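Local coordinates for esterase family protein (Staphylococcus aureus, PDB 7L0A), which probably hydrolyses S-formylglutathione to formate and glutathione, as a serine esterase of the esterase D family, at residues B[108-111]-B[115-118]; B[207-210]-B[215-218]. One frame throughout, in Å; residues are numbered along the deposited sequence.

Contact 1 of 2, residues B[108-111]-B[115-118]; sequences DYVH and PLSK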
ATOM      1  N   ASP B 108     -12.775   2.183   4.856  1.00 15.89           N
ATOM      2  CA  ASP B 108     -13.392   1.277   3.895  1.00 15.44           C
ATOM      3  C   ASP B 108     -12.372   0.821   2.856  1.00 16.99           C
ATOM      4  O   ASP B 108     -12.291  -0.374   2.546  1.00 18.91           O
ATOM      5  CB  ASP B 108     -14.585   1.960   3.234  1.00 16.33           C
ATOM      6  CG  ASP B 108     -15.808   2.043   4.145  1.00 24.15           C
ATOM      7  OD1 ASP B 108     -15.820   1.415   5.231  1.00 26.48           O
ATOM      8  OD2 ASP B 108     -16.766   2.751   3.755  1.00 22.43           O
ATOM      9  N   TYR B 109     -11.580   1.759   2.315  1.00 14.24           N
ATOM     10  CA  TYR B 109     -10.628   1.451   1.251  1.00 15.05           C
ATOM     11  C   TYR B 109      -9.579   0.438   1.719  1.00 15.18           C
ATOM     12  O   TYR B 109      -9.325  -0.578   1.057  1.00 15.39           O
ATOM     13  CB  TYR B 109      -9.977   2.763   0.789  1.00 14.74           C
ATOM     14  CG  TYR B 109      -8.953   2.712  -0.317  1.00 15.42           C
ATOM     15  CD1 TYR B 109      -9.156   1.964  -1.479  1.00 15.31           C
ATOM     16  CD2 TYR B 109      -7.796   3.464  -0.221  1.00 19.09           C
ATOM     17  CE1 TYR B 109      -8.223   1.936  -2.485  1.00 18.34           C
ATOM     18  CE2 TYR B 109      -6.847   3.441  -1.223  1.00 20.58           C
ATOM     19  CZ  TYR B 109      -7.086   2.684  -2.364  1.00 20.11           C
ATOM     20  OH  TYR B 109      -6.135   2.683  -3.371  1.00 23.37           O
ATOM     21  N   VAL B 110      -8.981   0.681   2.889  1.00 14.78           N
ATOM     22  CA  VAL B 110      -7.896  -0.219   3.293  1.00 13.96           C
ATOM     23  C   VAL B 110      -8.440  -1.577   3.695  1.00 16.24           C
ATOM     24  O   VAL B 110      -7.744  -2.586   3.552  1.00 16.54           O
ATOM     25  CB  VAL B 110      -7.033   0.388   4.414  1.00 13.43           C
ATOM     26  CG1 VAL B 110      -6.375   1.685   3.903  1.00 16.89           C
ATOM     27  CG2 VAL B 110      -7.778   0.605   5.721  1.00 14.06           C
ATOM     28  N   HIS B 111      -9.671  -1.645   4.208  1.00 13.83           N
ATOM     29  CA  HIS B 111     -10.252  -2.948   4.530  1.00 14.47           C
ATOM     30  C   HIS B 111     -10.695  -3.697   3.277  1.00 18.42           C
ATOM     31  O   HIS B 111     -10.726  -4.933   3.298  1.00 21.20           O
ATOM     32  CB  HIS B 111     -11.415  -2.835   5.502  1.00 14.59           C
ATOM     33  CG  HIS B 111     -10.989  -2.546   6.916  1.00 15.91           C
ATOM     34  ND1 HIS B 111     -10.657  -1.279   7.348  1.00 17.68           N
ATOM     35  CD2 HIS B 111     -10.887  -3.350   7.995  1.00 16.91           C
ATOM     36  CE1 HIS B 111     -10.349  -1.322   8.635  1.00 17.70           C
ATOM     37  NE2 HIS B 111     -10.495  -2.573   9.051  1.00 16.08           N
ATOM     38  N   PRO B 115      -5.502  -7.220   3.743  1.00 17.74           N
ATOM     39  CA  PRO B 115      -6.053  -8.333   4.564  1.00 20.09           C
ATOM     40  C   PRO B 115      -6.272  -7.948   6.024  1.00 15.98           C
ATOM     41  O   PRO B 115      -5.590  -8.415   6.952  1.00 21.11           O
ATOM     42  CB  PRO B 115      -4.979  -9.419   4.395  1.00 20.84           C
ATOM     43  CG  PRO B 115      -3.707  -8.640   4.242  1.00 20.69           C
ATOM     44  CD  PRO B 115      -4.083  -7.422   3.410  1.00 17.09           C
ATOM     45  N   LEU B 116      -7.221  -7.039   6.235  1.00 16.68           N
ATOM     46  CA  LEU B 116      -7.515  -6.461   7.533  1.00 16.65           C
ATOM     47  C   LEU B 116      -8.852  -7.007   8.010  1.00 20.91           C
ATOM     48  O   LEU B 116      -9.811  -7.077   7.230  1.00 22.23           O
ATOM     49  CB  LEU B 116      -7.593  -4.941   7.440  1.00 17.80           C
ATOM     50  CG  LEU B 116      -6.406  -4.236   6.790  1.00 16.43           C
ATOM     51  CD1 LEU B 116      -6.570  -2.756   6.787  1.00 19.73           C
ATOM     52  CD2 LEU B 116      -5.149  -4.658   7.539  1.00 19.91           C
ATOM     53  N   SER B 117      -8.917  -7.390   9.285  1.00 15.11           N
ATOM     54  CA  SER B 117     -10.161  -7.887   9.822  1.00 15.34           C
ATOM     55  C   SER B 117     -11.248  -6.819   9.740  1.00 18.05           C
ATOM     56  O   SER B 117     -11.023  -5.644  10.041  1.00 16.82           O
ATOM     57  CB  SER B 117     -10.011  -8.314  11.265  1.00 18.85           C
ATOM     58  OG  SER B 117     -11.243  -8.822  11.747  1.00 19.27           O
ATOM     59  N   LYS B 118     -12.444  -7.260   9.388  1.00 18.15           N
ATOM     60  CA  LYS B 118     -13.625  -6.412   9.371  1.00 18.27           C
ATOM     61  C   LYS B 118     -14.468  -6.566  10.613  1.00 19.33           C
ATOM     62  O   LYS B 118     -15.505  -5.890  10.729  1.00 24.54           O
ATOM     63  CB  LYS B 118     -14.457  -6.727   8.135  1.00 22.91           C
ATOM     64  CG  LYS B 118     -13.748  -6.346   6.842  1.00 21.94           C
ATOM     65  CD  LYS B 118     -14.448  -6.862   5.609  1.00 27.19           C
ATOM     66  CE  LYS B 118     -13.754  -6.386   4.340  1.00 30.03           C
ATOM     67  NZ  LYS B 118     -14.491  -6.774   3.106  1.00 38.08           N
TER
HETATM   68  O   HOH W   1     -10.291  -7.950   4.780  1.00 26.84           O

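Contact 2 of 2, residues B[207-210]-B[215-218]; sequences IMCG and LYQD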
ATOM      1  N   ILE B 207      -8.304   6.767  27.957  1.00 17.25           N
ATOM      2  CA  ILE B 207      -8.042   8.185  27.751  1.00 16.35           C
ATOM      3  C   ILE B 207      -6.757   8.536  28.468  1.00 18.84           C
ATOM      4  O   ILE B 207      -6.588   8.201  29.641  1.00 18.04           O
ATOM      5  CB  ILE B 207      -9.225   9.045  28.252  1.00 17.45           C
ATOM      6  CG1 ILE B 207     -10.494   8.638  27.504  1.00 15.80           C
ATOM      7  CG2 ILE B 207      -8.906  10.520  28.131  1.00 17.91           C
ATOM      8  CD1 ILE B 207     -11.771   9.235  28.071  1.00 18.39           C
ATOM      9  N   MET B 208      -5.833   9.193  27.770  1.00 18.73           N
ATOM     10  CA  MET B 208      -4.516   9.482  28.337  1.00 16.59           C
ATOM     11  C   MET B 208      -4.160  10.941  28.079  1.00 17.67           C
ATOM     12  O   MET B 208      -4.463  11.498  27.017  1.00 19.76           O
ATOM     13  CB  MET B 208      -3.422   8.557  27.757  1.00 18.47           C
ATOM     14  CG  MET B 208      -3.875   7.129  27.538  1.00 19.70           C
ATOM     15  SD  MET B 208      -2.517   6.034  26.957  1.00 28.02           S
ATOM     16  CE  MET B 208      -1.625   5.873  28.475  1.00 32.41           C
ATOM     17  N   CYS B 209      -3.523  11.561  29.063  1.00 17.99           N
ATOM     18  CA  CYS B 209      -3.004  12.911  28.900  1.00 17.01           C
ATOM     19  C   CYS B 209      -1.869  13.129  29.890  1.00 18.82           C
ATOM     20  O   CYS B 209      -1.928  12.654  31.025  1.00 25.21           O
ATOM     21  CB  CYS B 209      -4.136  13.941  29.121  1.00 17.60           C
ATOM     22  SG  CYS B 209      -3.765  15.610  28.625  1.00 20.35           S
ATOM     23  N   GLY B 210      -0.863  13.873  29.478  1.00 20.91           N
ATOM     24  CA  GLY B 210       0.194  14.248  30.389  1.00 23.87           C
ATOM     25  C   GLY B 210      -0.213  15.418  31.264  1.00 21.59           C
ATOM     26  O   GLY B 210      -0.920  16.329  30.836  1.00 21.10           O
ATOM     27  N   LEU B 215      -4.076  20.961  27.703  1.00 19.43           N
ATOM     28  CA  LEU B 215      -5.417  20.389  27.652  1.00 18.88           C
ATOM     29  C   LEU B 215      -5.732  19.482  28.838  1.00 23.64           C
ATOM     30  O   LEU B 215      -6.824  18.907  28.887  1.00 22.65           O
ATOM     31  CB  LEU B 215      -5.604  19.604  26.350  1.00 19.50           C
ATOM     32  CG  LEU B 215      -5.489  20.391  25.042  1.00 19.12           C
ATOM     33  CD1 LEU B 215      -5.548  19.507  23.842  1.00 19.15           C
ATOM     34  CD2 LEU B 215      -6.603  21.461  25.001  1.00 22.96           C
ATOM     35  N   TYR B 216      -4.834  19.372  29.812  1.00 19.07           N
ATOM     36  CA  TYR B 216      -5.002  18.388  30.872  1.00 19.09           C
ATOM     37  C   TYR B 216      -6.269  18.638  31.683  1.00 27.06           C
ATOM     38  O   TYR B 216      -7.026  17.703  31.972  1.00 21.13           O
ATOM     39  CB  TYR B 216      -3.779  18.397  31.793  1.00 22.49           C
ATOM     40  CG  TYR B 216      -3.851  17.432  32.943  1.00 22.11           C
ATOM     41  CD1 TYR B 216      -3.877  16.058  32.726  1.00 24.51           C
ATOM     42  CD2 TYR B 216      -3.831  17.882  34.249  1.00 23.89           C
ATOM     43  CE1 TYR B 216      -3.918  15.165  33.791  1.00 22.50           C
ATOM     44  CE2 TYR B 216      -3.862  16.992  35.314  1.00 25.01           C
ATOM     45  CZ  TYR B 216      -3.929  15.645  35.085  1.00 23.60           C
ATOM     46  OH  TYR B 216      -3.968  14.775  36.167  1.00 25.83           O
ATOM     47  N   GLN B 217      -6.502  19.886  32.106  1.00 25.29           N
ATOM     48  CA  GLN B 217      -7.685  20.144  32.924  1.00 25.16           C
ATOM     49  C   GLN B 217      -8.969  19.879  32.146  1.00 24.30           C
ATOM     50  O   GLN B 217      -9.923  19.321  32.699  1.00 23.50           O
ATOM     51  CB  GLN B 217      -7.652  21.571  33.468  1.00 27.32           C
ATOM     52  CG  GLN B 217      -8.817  21.872  34.411  1.00 54.42           C
ATOM     53  CD  GLN B 217      -8.871  20.928  35.611  1.00 52.65           C
ATOM     54  OE1 GLN B 217      -7.869  20.729  36.305  1.00 42.82           O
ATOM     55  NE2 GLN B 217     -10.047  20.340  35.853  1.00 41.32           N
ATOM     56  N   ASP B 218      -8.998  20.210  30.848  1.00 24.58           N
ATOM     57  CA  ASP B 218     -10.191  19.896  30.056  1.00 22.16           C
ATOM     58  C   ASP B 218     -10.356  18.390  29.896  1.00 22.77           C
ATOM     59  O   ASP B 218     -11.480  17.891  29.811  1.00 21.67           O
ATOM     60  CB  ASP B 218     -10.121  20.620  28.709  1.00 23.84           C
ATOM     61  CG  ASP B 218     -10.279  22.137  28.851  1.00 32.98           C
ATOM     62  OD1 ASP B 218     -11.059  22.577  29.717  1.00 35.28           O
ATOM     63  OD2 ASP B 218      -9.634  22.899  28.110  1.00 30.52           O
TER

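Contact 1 of 2, residues B[108-111]-B[115-118]
The His111 imidazole packs against Leu116 and Ser117, with aliphatic carbon over one face and a backbone carbonyl at its edge. Leu116 CD1 sits above the middle of the ring, 4.3 Å from its plane, and the two side chains run at about a right angle to each other. Lower on the same leucine, CB approaches His111 CD2 at 3.7 Å. At the rim of the ring, His111 CD2 comes within 3.1 Å of Ser117 O, which lies near the ring plane. The rotation of the ring is fixed from both nitrogens: ND1 bonds to Tyr107 O one turn back in the helix, and NE2 to Asn123 OD1. Asn123 ND2 in turn bonds to Ser117 O, so one amide ties the ring to the carbonyl at its edge.

The leucine reaches Val110 as well. With CG anti to its own carbonyl carbon (chi1 -52°) and the chain then extended (chi2 -178°), Leu116 CD1 lands 3.7 Å from Val110 CG2 and 3.4 Å from Val110 O. Lys118, extended from CG outward, runs past the His111 backbone and brings CE to 3.5 Å from His111 O. A water oxygen lies 2.6 Å from Leu116 O, placed to donate to it and, weakly, to His111 O; other acceptors compete for its protons.

This is the point where helix 99-113 hands over to the loop leading to strand 123-128. Val110 and Leu116 together face Ile81 of strand 79-83, and strand 24-32 adds Leu27 against the valine and Leu31 against the leucine. Backbone hydrogen bonds of Pro115 and Ser117 with Leu47 tie the loop to the chain just before strand 49-53, while Pro115 also packs on Ile113 of the second subunit.

Contact 2 of 2, residues B[207-210]-B[215-218]
Cys209 turns its side chain from strand 204-210 toward Tyr216, in the first turn of the next helix. No hydrogen bond crosses between 207-210 and 215-218; a sulfur, a ring and a carbonyl oxygen make the contact. Cys209 SG, anti to its backbone N (chi1 -167°), points at the start of the helix and lies 3.8 Å from Tyr216 CA, short of the ring. It also meets the ring edge-on, 5.5 Å from the centroid and 89° off the ring normal, a sulfur-aromatic contact with the ring's rim.

Followed outward, Tyr216 begins with CB 3.7 Å from Gly210 O. CG keeps about the same distance from that oxygen, and CD1 is the closest of the three, 3.5 Å from Gly210 O, while lying 4.1 Å from Cys209 SG. Past CE1 the ring moves away from 207-210: Phe235 of strand 234-238 packs against the side chain, and the OH at its tip hydrogen-bonds to Asp237 OD2, which secures the far end of the ring.

The unit is a beta-alpha-beta crossover, strand 204-210 through helix 216-228 to strand 234-238, within an alpha/beta-hydrolase fold. The intervening turn carries Asp213, the predicted charge-relay acid; its OD1 accepts a hydrogen bond from Leu215 N, and the leucine side chain touches the predicted catalytic His242.

How the contacts relate
Contacts 1 and 2 lie on opposite sides of the chain's centre, their own centres 31 Å apart and their nearest atoms about 21 Å apart, so neither touches the other. They follow one another along the sequence and are placed at different parts of the same mixed sheet: contact 1 packs on strands 24-32 and 79-83, while contact 2 includes strand 204-210, next to the outermost strand 234-238. Only contact 2 borders the predicted Ser129-Asp213-His242 triad; the Leu215 side chain is about 3 Å from that of Asp213, about 4 Å from that of His242 and about 7 Å from a bound magnesium ion. Contact 1, remote from those residues, instead reaches the second subunit.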